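Local coordinates for computationally designed four-helix bundle protein (Synthetic construct, PDB 3U3B) that is of unknown function but serves as a hyperthermostable four-helix bundle whose hydrophobic core was completely redesigned by flexible-backbone computation, at residues Glu17-Val22 against His47-Ile52; Asn23-Glu28 against Asn40-Leu45. All coordinates share one frame; numbering follows the deposited sequence. Where two conformers were deposited one is given.

Contact 1. Residues Glu17-Val22 against His47-Ile52; sequences ELIQNV and HTMKEI
The first helical hairpin of a four-helix bundle brings Leu18 of helix 3-30 against Met49 of helix 36-56, the two short axes running antiparallel at 159° and approaching to 10.5 Å. The two chains lie alongside and run in opposing senses, with Leu18 CB 3.6 Å from Met49 CG. The near-extended second torsion of Met49 (chi2 -167°) carries the sulfur across Ile19 at about a right angle, Met49 SD to Ile19 CG1 being 3.6 Å. A bend at chi3 (-76°) then turns only the methyl toward Val22, where Met49 CE lies 4.1 Å from Val22 CG2. On the outer flank Leu18 and Ile52 meet tip to tip, their CD1 atoms 3.9 Å apart. Thr48 presents its methyl to Leu18, while its hydroxyl bonds back to the carbonyl of Arg44. Replacing Met49 with an alanine would probably open a gap beside Ile19 and Val22 and leave Leu18 without most of its partner. Leu65 of helix 59-76 also touches Met49, and helix 84-102 reaches Ile19 and Val22. No hydrogen bond joins the two segments; apolar side chains packed together make the contact, as in the core of an antiparallel four-helix bundle.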
ATOM      1  N   GLU A  17       8.388  -2.009  -5.797  0.57 23.56           N
ATOM      2  CA  GLU A  17       8.689  -3.294  -5.154  0.57 27.93           C
ATOM      3  C   GLU A  17       7.828  -3.498  -3.894  0.57 23.84           C
ATOM      4  O   GLU A  17       7.294  -4.597  -3.658  0.57 26.98           O
ATOM      5  CB  GLU A  17      10.183  -3.411  -4.824  0.57 30.53           C
ATOM      6  CG  GLU A  17      11.033  -3.997  -5.961  0.57 49.42           C
ATOM      7  CD  GLU A  17      12.532  -4.014  -5.669  0.57 59.71           C
ATOM      8  OE1 GLU A  17      12.996  -3.176  -4.861  0.57 60.95           O
ATOM      9  OE2 GLU A  17      13.244  -4.868  -6.256  0.57 65.23           O
ATOM     10  N   LEU A  18       7.685  -2.450  -3.090  1.00 24.13           N
ATOM     11  CA  LEU A  18       6.830  -2.517  -1.910  1.00 23.83           C
ATOM     12  C   LEU A  18       5.371  -2.783  -2.295  1.00 22.25           C
ATOM     13  O   LEU A  18       4.707  -3.574  -1.632  1.00 22.48           O
ATOM     14  CB  LEU A  18       6.947  -1.227  -1.083  1.00 23.97           C
ATOM     15  CG  LEU A  18       8.320  -0.987  -0.475  1.00 28.84           C
ATOM     16  CD1 LEU A  18       8.417   0.425   0.049  1.00 28.02           C
ATOM     17  CD2 LEU A  18       8.594  -1.996   0.644  1.00 32.07           C
ATOM     18  N   ILE A  19       4.877  -2.139  -3.356  1.00 21.34           N
ATOM     19  CA  ILE A  19       3.517  -2.389  -3.852  1.00 23.60           C
ATOM     20  C   ILE A  19       3.333  -3.840  -4.311  1.00 23.01           C
ATOM     21  O   ILE A  19       2.352  -4.493  -3.969  1.00 23.17           O
ATOM     22  CB  ILE A  19       3.153  -1.403  -4.991  1.00 29.71           C
ATOM     23  CG1 ILE A  19       2.907  -0.012  -4.410  1.00 32.32           C
ATOM     24  CG2 ILE A  19       1.943  -1.861  -5.772  1.00 31.17           C
ATOM     25  CD1 ILE A  19       2.826   1.081  -5.459  1.00 36.28           C
ATOM     26  N   GLN A  20       4.280  -4.352  -5.078  1.00 22.71           N
ATOM     27  CA  GLN A  20       4.226  -5.736  -5.476  1.00 24.83           C
ATOM     28  C   GLN A  20       4.226  -6.676  -4.243  1.00 25.35           C
ATOM     29  O   GLN A  20       3.530  -7.687  -4.233  1.00 26.23           O
ATOM     30  CB  GLN A  20       5.389  -6.069  -6.402  1.00 29.26           C
ATOM     31  CG  GLN A  20       5.282  -7.476  -6.979  1.00 37.23           C
ATOM     32  CD  GLN A  20       3.941  -7.701  -7.672  1.00 41.67           C
ATOM     33  OE1 GLN A  20       3.592  -6.987  -8.608  1.00 47.04           O
ATOM     34  NE2 GLN A  20       3.176  -8.676  -7.195  1.00 42.15           N
ATOM     35  N   ASN A  21       5.026  -6.340  -3.228  1.00 24.89           N
ATOM     36  CA  ASN A  21       5.045  -7.084  -1.962  1.00 27.51           C
ATOM     37  C   ASN A  21       3.664  -7.091  -1.293  1.00 25.50           C
ATOM     38  O   ASN A  21       3.206  -8.137  -0.809  1.00 25.96           O
ATOM     39  CB  ASN A  21       6.067  -6.479  -0.980  1.00 33.02           C
ATOM     40  CG  ASN A  21       7.518  -6.725  -1.380  1.00 40.79           C
ATOM     41  OD1 ASN A  21       7.847  -7.702  -2.060  1.00 49.86           O
ATOM     42  ND2 ASN A  21       8.405  -5.848  -0.912  1.00 39.40           N
ATOM     43  N   VAL A  22       2.994  -5.938  -1.275  1.00 25.56           N
ATOM     44  CA  VAL A  22       1.628  -5.853  -0.738  1.00 24.98           C
ATOM     45  C   VAL A  22       0.634  -6.683  -1.584  1.00 24.94           C
ATOM     46  O   VAL A  22      -0.204  -7.417  -1.041  1.00 23.75           O
ATOM     47  CB  VAL A  22       1.121  -4.382  -0.587  1.00 25.03           C
ATOM     48  CG1 VAL A  22      -0.336  -4.362  -0.214  1.00 22.88           C
ATOM     49  CG2 VAL A  22       1.914  -3.643   0.498  1.00 25.33           C
ATOM     50  N   HIS A  47       2.796   1.501   5.636  1.00 20.45           N
ATOM     51  CA  HIS A  47       3.356   2.538   6.500  1.00 20.32           C
ATOM     52  C   HIS A  47       4.741   2.964   6.017  1.00 21.31           C
ATOM     53  O   HIS A  47       5.122   4.149   6.095  1.00 21.60           O
ATOM     54  CB  HIS A  47       3.433   1.991   7.934  1.00 23.37           C
ATOM     55  CG  HIS A  47       3.705   3.019   8.978  1.00 24.61           C
ATOM     56  ND1 HIS A  47       4.974   3.323   9.413  1.00 25.03           N
ATOM     57  CD2 HIS A  47       2.866   3.798   9.701  1.00 25.96           C
ATOM     58  CE1 HIS A  47       4.916   4.261  10.335  1.00 26.38           C
ATOM     59  NE2 HIS A  47       3.648   4.563  10.536  1.00 26.99           N
ATOM     60  N   THR A  48       5.507   1.985   5.555  1.00 20.43           N
ATOM     61  CA  THR A  48       6.839   2.206   4.992  1.00 23.05           C
ATOM     62  C   THR A  48       6.749   3.061   3.704  1.00 24.50           C
ATOM     63  O   THR A  48       7.500   4.025   3.509  1.00 25.63           O
ATOM     64  CB  THR A  48       7.529   0.857   4.713  1.00 26.07           C
ATOM     65  OG1 THR A  48       7.739   0.170   5.955  1.00 27.02           O
ATOM     66  CG2 THR A  48       8.852   1.034   4.030  1.00 26.29           C
ATOM     67  N   MET A  49       5.824   2.707   2.833  1.00 23.15           N
ATOM     68  CA  MET A  49       5.587   3.467   1.603  1.00 24.62           C
ATOM     69  C   MET A  49       5.162   4.900   1.884  1.00 25.16           C
ATOM     70  O   MET A  49       5.590   5.827   1.197  1.00 27.32           O
ATOM     71  CB  MET A  49       4.491   2.784   0.796  1.00 24.11           C
ATOM     72  CG  MET A  49       4.880   1.430   0.279  1.00 25.32           C
ATOM     73  SD  MET A  49       3.658   0.881  -0.967  1.00 34.92           S
ATOM     74  CE  MET A  49       2.258   0.382   0.007  1.00 42.99           C
ATOM     75  N   LYS A  50       4.307   5.070   2.887  1.00 22.92           N
ATOM     76  CA  LYS A  50       3.782   6.373   3.266  1.00 24.75           C
ATOM     77  C   LYS A  50       4.906   7.288   3.716  1.00 25.92           C
ATOM     78  O   LYS A  50       4.946   8.444   3.305  1.00 28.45           O
ATOM     79  CB  LYS A  50       2.788   6.189   4.396  1.00 28.13           C
ATOM     80  CG  LYS A  50       2.230   7.457   5.032  1.00 37.96           C
ATOM     81  CD  LYS A  50       1.370   8.240   4.093  1.00 51.27           C
ATOM     82  CE  LYS A  50       0.552   9.282   4.853  1.00 66.52           C
ATOM     83  NZ  LYS A  50       1.398  10.182   5.683  1.00 76.10           N
ATOM     84  N   GLU A  51       5.804   6.759   4.547  1.00 26.73           N
ATOM     85  CA  GLU A  51       7.012   7.486   4.980  1.00 27.76           C
ATOM     86  C   GLU A  51       7.807   7.975   3.753  1.00 28.22           C
ATOM     87  O   GLU A  51       8.201   9.146   3.678  1.00 29.12           O
ATOM     88  CB  GLU A  51       7.894   6.587   5.849  1.00 27.25           C
ATOM     89  CG  GLU A  51       9.217   7.255   6.249  1.00 30.76           C
ATOM     90  CD  GLU A  51      10.150   6.364   7.038  1.00 33.55           C
ATOM     91  OE1 GLU A  51       9.870   5.150   7.194  1.00 35.05           O
ATOM     92  OE2 GLU A  51      11.187   6.883   7.508  1.00 35.36           O
ATOM     93  N   ILE A  52       8.063   7.082   2.802  1.00 28.54           N
ATOM     94  CA  ILE A  52       8.811   7.455   1.595  1.00 29.83           C
ATOM     95  C   ILE A  52       8.100   8.553   0.795  1.00 28.50           C
ATOM     96  O   ILE A  52       8.739   9.545   0.389  1.00 28.95           O
ATOM     97  CB  ILE A  52       9.070   6.240   0.690  1.00 29.53           C
ATOM     98  CG1 ILE A  52      10.011   5.266   1.387  1.00 28.91           C
ATOM     99  CG2 ILE A  52       9.628   6.667  -0.699  1.00 32.03           C
ATOM    100  CD1 ILE A  52      10.004   3.915   0.796  1.00 29.17           C
TER

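Contact 2. Residues Asn23-Glu28 against Asn40-Leu45; sequences NDDIKE and NKIYRL
Asp25 faces Ile42 across the two helices, and it is the carbon part of the aspartate that meets the isoleucine: Asp25 CB lies 3.7 Å from Ile42 CG1. This is the same antiparallel hairpin of the four-helix bundle, nearer its connecting turn, with short axes 9.8 Å apart at 160°. The Asp25 side chain crosses those of Lys41 and Leu45 at about a right angle, and one carboxylate oxygen touches both; Asp25 OD2 stands 3.7 Å from Lys41 CB and 3.8 Å from Leu45 CD1. These are contacts with carbon, not hydrogen bonds. Lys41 starts toward the aspartate, but its chain leads away and leaves the ammonium too distant for a salt bridge, although the opposite charges may still attract weakly. In Ile42, chi1 (-73°) aims CG1 at the aspartate, and the extended chi2 (164°) carries CD1 on to Asp25 CB and to Ile26.

In the next shell, Val90 and Leu94 of helix 84-102 touch Ile26 from another wall of the bundle. Val22 packs on Ile42 and Leu45, continuing the apolar seam along helix 3-30, while Tyr38 touches Asp25 one turn before Lys41 on helix 36-56. Both isoleucines are buried and their side chains cross at about a right angle, Ile26 CG1 lying 4.0 Å from Ile42 CD1.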
ATOM      1  N   ASN A  23       0.760  -6.608  -2.898  1.00 23.19           N
ATOM      2  CA  ASN A  23      -0.093  -7.389  -3.764  1.00 24.51           C
ATOM      3  C   ASN A  23       0.099  -8.891  -3.572  1.00 26.43           C
ATOM      4  O   ASN A  23      -0.871  -9.668  -3.615  1.00 27.52           O
ATOM      5  CB  ASN A  23       0.125  -7.008  -5.210  1.00 28.75           C
ATOM      6  CG  ASN A  23      -0.716  -5.837  -5.598  1.00 32.24           C
ATOM      7  OD1 ASN A  23      -1.853  -5.725  -5.157  1.00 35.82           O
ATOM      8  ND2 ASN A  23      -0.169  -4.937  -6.403  1.00 34.65           N
ATOM      9  N   ASP A  24       1.346  -9.291  -3.366  1.00 27.58           N
ATOM     10  CA  ASP A  24       1.676 -10.698  -3.113  1.00 32.08           C
ATOM     11  C   ASP A  24       1.062 -11.154  -1.783  1.00 31.16           C
ATOM     12  O   ASP A  24       0.520 -12.251  -1.696  1.00 33.46           O
ATOM     13  CB  ASP A  24       3.197 -10.898  -3.133  1.00 39.66           C
ATOM     14  CG  ASP A  24       3.795 -10.862  -4.561  1.00 48.11           C
ATOM     15  OD1 ASP A  24       3.116 -11.202  -5.558  1.00 48.32           O
ATOM     16  OD2 ASP A  24       4.963 -10.458  -4.697  1.00 56.55           O
ATOM     17  N   ASP A  25       1.088 -10.297  -0.760  1.00 29.20           N
ATOM     18  CA  ASP A  25       0.444 -10.643   0.523  1.00 30.13           C
ATOM     19  C   ASP A  25      -1.087 -10.617   0.452  1.00 27.86           C
ATOM     20  O   ASP A  25      -1.755 -11.437   1.095  1.00 28.99           O
ATOM     21  CB  ASP A  25       0.941  -9.739   1.657  1.00 32.87           C
ATOM     22  CG  ASP A  25       2.338 -10.116   2.130  1.00 41.87           C
ATOM     23  OD1 ASP A  25       2.837 -11.215   1.769  1.00 44.42           O
ATOM     24  OD2 ASP A  25       2.932  -9.315   2.887  1.00 48.25           O
ATOM     25  N   ILE A  26      -1.646  -9.725  -0.356  1.00 24.91           N
ATOM     26  CA  ILE A  26      -3.088  -9.672  -0.536  1.00 27.84           C
ATOM     27  C   ILE A  26      -3.597 -10.957  -1.204  1.00 29.32           C
ATOM     28  O   ILE A  26      -4.679 -11.453  -0.879  1.00 29.89           O
ATOM     29  CB  ILE A  26      -3.501  -8.476  -1.367  1.00 30.95           C
ATOM     30  CG1 ILE A  26      -3.480  -7.206  -0.520  1.00 32.99           C
ATOM     31  CG2 ILE A  26      -4.882  -8.689  -1.923  1.00 33.24           C
ATOM     32  CD1 ILE A  26      -3.873  -5.984  -1.310  1.00 39.07           C
ATOM     33  N   LYS A  27      -2.812 -11.508  -2.119  1.00 32.54           N
ATOM     34  CA  LYS A  27      -3.211 -12.748  -2.764  1.00 34.84           C
ATOM     35  C   LYS A  27      -3.347 -13.842  -1.728  1.00 34.31           C
ATOM     36  O   LYS A  27      -4.290 -14.663  -1.773  1.00 34.72           O
ATOM     37  CB  LYS A  27      -2.192 -13.154  -3.817  1.00 42.35           C
ATOM     38  CG  LYS A  27      -2.231 -12.265  -5.023  1.00 46.96           C
ATOM     39  CD  LYS A  27      -1.281 -12.738  -6.127  1.00 58.74           C
ATOM     40  CE  LYS A  27      -1.347 -11.809  -7.361  1.00 62.57           C
ATOM     41  NZ  LYS A  27      -0.658 -10.473  -7.188  1.00 59.99           N
ATOM     42  N   GLU A  28      -2.406 -13.869  -0.789  1.00 31.40           N
ATOM     43  CA  GLU A  28      -2.421 -14.908   0.260  1.00 35.71           C
ATOM     44  C   GLU A  28      -3.565 -14.693   1.245  1.00 34.11           C
ATOM     45  O   GLU A  28      -4.202 -15.663   1.670  1.00 35.37           O
ATOM     46  CB  GLU A  28      -1.104 -14.958   1.058  1.00 41.97           C
ATOM     47  CG  GLU A  28       0.141 -15.477   0.305  1.00 49.78           C
ATOM     48  CD  GLU A  28      -0.174 -16.568  -0.730  1.00 50.44           C
ATOM     49  OE1 GLU A  28      -0.875 -17.547  -0.378  1.00 51.58           O
ATOM     50  OE2 GLU A  28       0.279 -16.441  -1.899  1.00 50.37           O
ATOM     51  N   ASN A  40      -1.183  -7.602   9.256  1.00 20.31           N
ATOM     52  CA  ASN A  40      -0.105  -6.887   9.935  1.00 21.76           C
ATOM     53  C   ASN A  40       1.064  -6.557   9.031  1.00 20.69           C
ATOM     54  O   ASN A  40       1.577  -5.416   9.053  1.00 20.32           O
ATOM     55  CB  ASN A  40       0.357  -7.655  11.179  1.00 25.23           C
ATOM     56  CG  ASN A  40      -0.475  -7.329  12.391  1.00 27.92           C
ATOM     57  OD1 ASN A  40      -0.403  -6.215  12.910  1.00 29.88           O
ATOM     58  ND2 ASN A  40      -1.260  -8.313  12.881  1.00 30.00           N
ATOM     59  N   LYS A  41       1.526  -7.524   8.239  1.00 21.13           N
ATOM     60  CA  LYS A  41       2.642  -7.278   7.310  1.00 21.83           C
ATOM     61  C   LYS A  41       2.268  -6.202   6.296  1.00 18.84           C
ATOM     62  O   LYS A  41       3.084  -5.326   5.953  1.00 20.09           O
ATOM     63  CB  LYS A  41       3.010  -8.558   6.541  1.00 26.55           C
ATOM     64  CG  LYS A  41       3.899  -9.506   7.369  1.00 38.01           C
ATOM     65  CD  LYS A  41       3.937 -10.949   6.823  1.00 48.71           C
ATOM     66  CE  LYS A  41       4.490 -11.944   7.860  1.00 60.03           C
ATOM     67  NZ  LYS A  41       5.767 -11.485   8.497  1.00 66.93           N
ATOM     68  N   ILE A  42       1.049  -6.299   5.794  1.00 19.91           N
ATOM     69  CA  ILE A  42       0.523  -5.327   4.864  1.00 19.59           C
ATOM     70  C   ILE A  42       0.476  -3.927   5.456  1.00 20.41           C
ATOM     71  O   ILE A  42       0.895  -2.962   4.803  1.00 19.62           O
ATOM     72  CB  ILE A  42      -0.885  -5.758   4.359  1.00 21.57           C
ATOM     73  CG1 ILE A  42      -0.763  -6.931   3.386  1.00 21.59           C
ATOM     74  CG2 ILE A  42      -1.633  -4.601   3.687  1.00 21.66           C
ATOM     75  CD1 ILE A  42      -2.098  -7.636   3.164  1.00 22.18           C
ATOM     76  N   TYR A  43      -0.001  -3.805   6.689  1.00 20.48           N
ATOM     77  CA  TYR A  43      -0.062  -2.504   7.324  1.00 21.55           C
ATOM     78  C   TYR A  43       1.333  -1.918   7.382  1.00 23.09           C
ATOM     79  O   TYR A  43       1.519  -0.745   7.045  1.00 24.96           O
ATOM     80  CB  TYR A  43      -0.619  -2.581   8.740  1.00 22.93           C
ATOM     81  CG  TYR A  43      -0.796  -1.214   9.340  1.00 24.25           C
ATOM     82  CD1 TYR A  43      -1.991  -0.531   9.208  1.00 25.56           C
ATOM     83  CD2 TYR A  43       0.271  -0.566   9.968  1.00 28.60           C
ATOM     84  CE1 TYR A  43      -2.149   0.726   9.717  1.00 30.45           C
ATOM     85  CE2 TYR A  43       0.115   0.711  10.492  1.00 33.46           C
ATOM     86  CZ  TYR A  43      -1.094   1.344  10.349  1.00 38.12           C
ATOM     87  OH  TYR A  43      -1.264   2.593  10.855  1.00 43.71           O
ATOM     88  N   ARG A  44       2.312  -2.720   7.819  1.00 22.32           N
ATOM     89  CA  ARG A  44       3.690  -2.206   7.975  1.00 20.63           C
ATOM     90  C   ARG A  44       4.375  -1.848   6.631  1.00 20.39           C
ATOM     91  O   ARG A  44       5.174  -0.904   6.576  1.00 21.40           O
ATOM     92  CB  ARG A  44       4.563  -3.118   8.853  1.00 19.88           C
ATOM     93  CG  ARG A  44       4.182  -3.067  10.354  1.00 20.21           C
ATOM     94  CD  ARG A  44       5.071  -3.928  11.260  1.00 23.08           C
ATOM     95  NE  ARG A  44       4.954  -5.356  10.922  1.00 23.98           N
ATOM     96  CZ  ARG A  44       4.240  -6.260  11.579  1.00 26.09           C
ATOM     97  NH1 ARG A  44       3.569  -5.957  12.680  1.00 28.93           N
ATOM     98  NH2 ARG A  44       4.231  -7.502  11.143  1.00 26.27           N
ATOM     99  N   LEU A  45       4.052  -2.574   5.561  1.00 18.96           N
ATOM    100  CA  LEU A  45       4.526  -2.258   4.232  1.00 20.78           C
ATOM    101  C   LEU A  45       3.963  -0.926   3.763  1.00 22.17           C
ATOM    102  O   LEU A  45       4.718  -0.066   3.257  1.00 25.70           O
ATOM    103  CB  LEU A  45       4.164  -3.364   3.233  1.00 21.40           C
ATOM    104  CG  LEU A  45       5.017  -4.627   3.334  1.00 26.64           C
ATOM    105  CD1 LEU A  45       4.332  -5.792   2.606  1.00 29.95           C
ATOM    106  CD2 LEU A  45       6.433  -4.409   2.802  1.00 29.96           C
TER

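Both contacts join helix 3-30 to helix 36-56, and together they illustrate how one antiparallel pair changes character along its length. The centre of contact 1 lies about 5 Å from the centre of the chain, that of contact 2 about 8 Å and closer to the connection between the helices; each is partly buried. Where contact 1 is almost wholly apolar and built around a thioether, contact 2 places a carboxylate and the root of a lysine beside its isoleucine pair, a more polar mix toward the surface. Neither has a hydrogen bond between its segments. Leu45 and Val22 splice the two together, Val22 CG2 packing 3.6 Å from Leu45 CB.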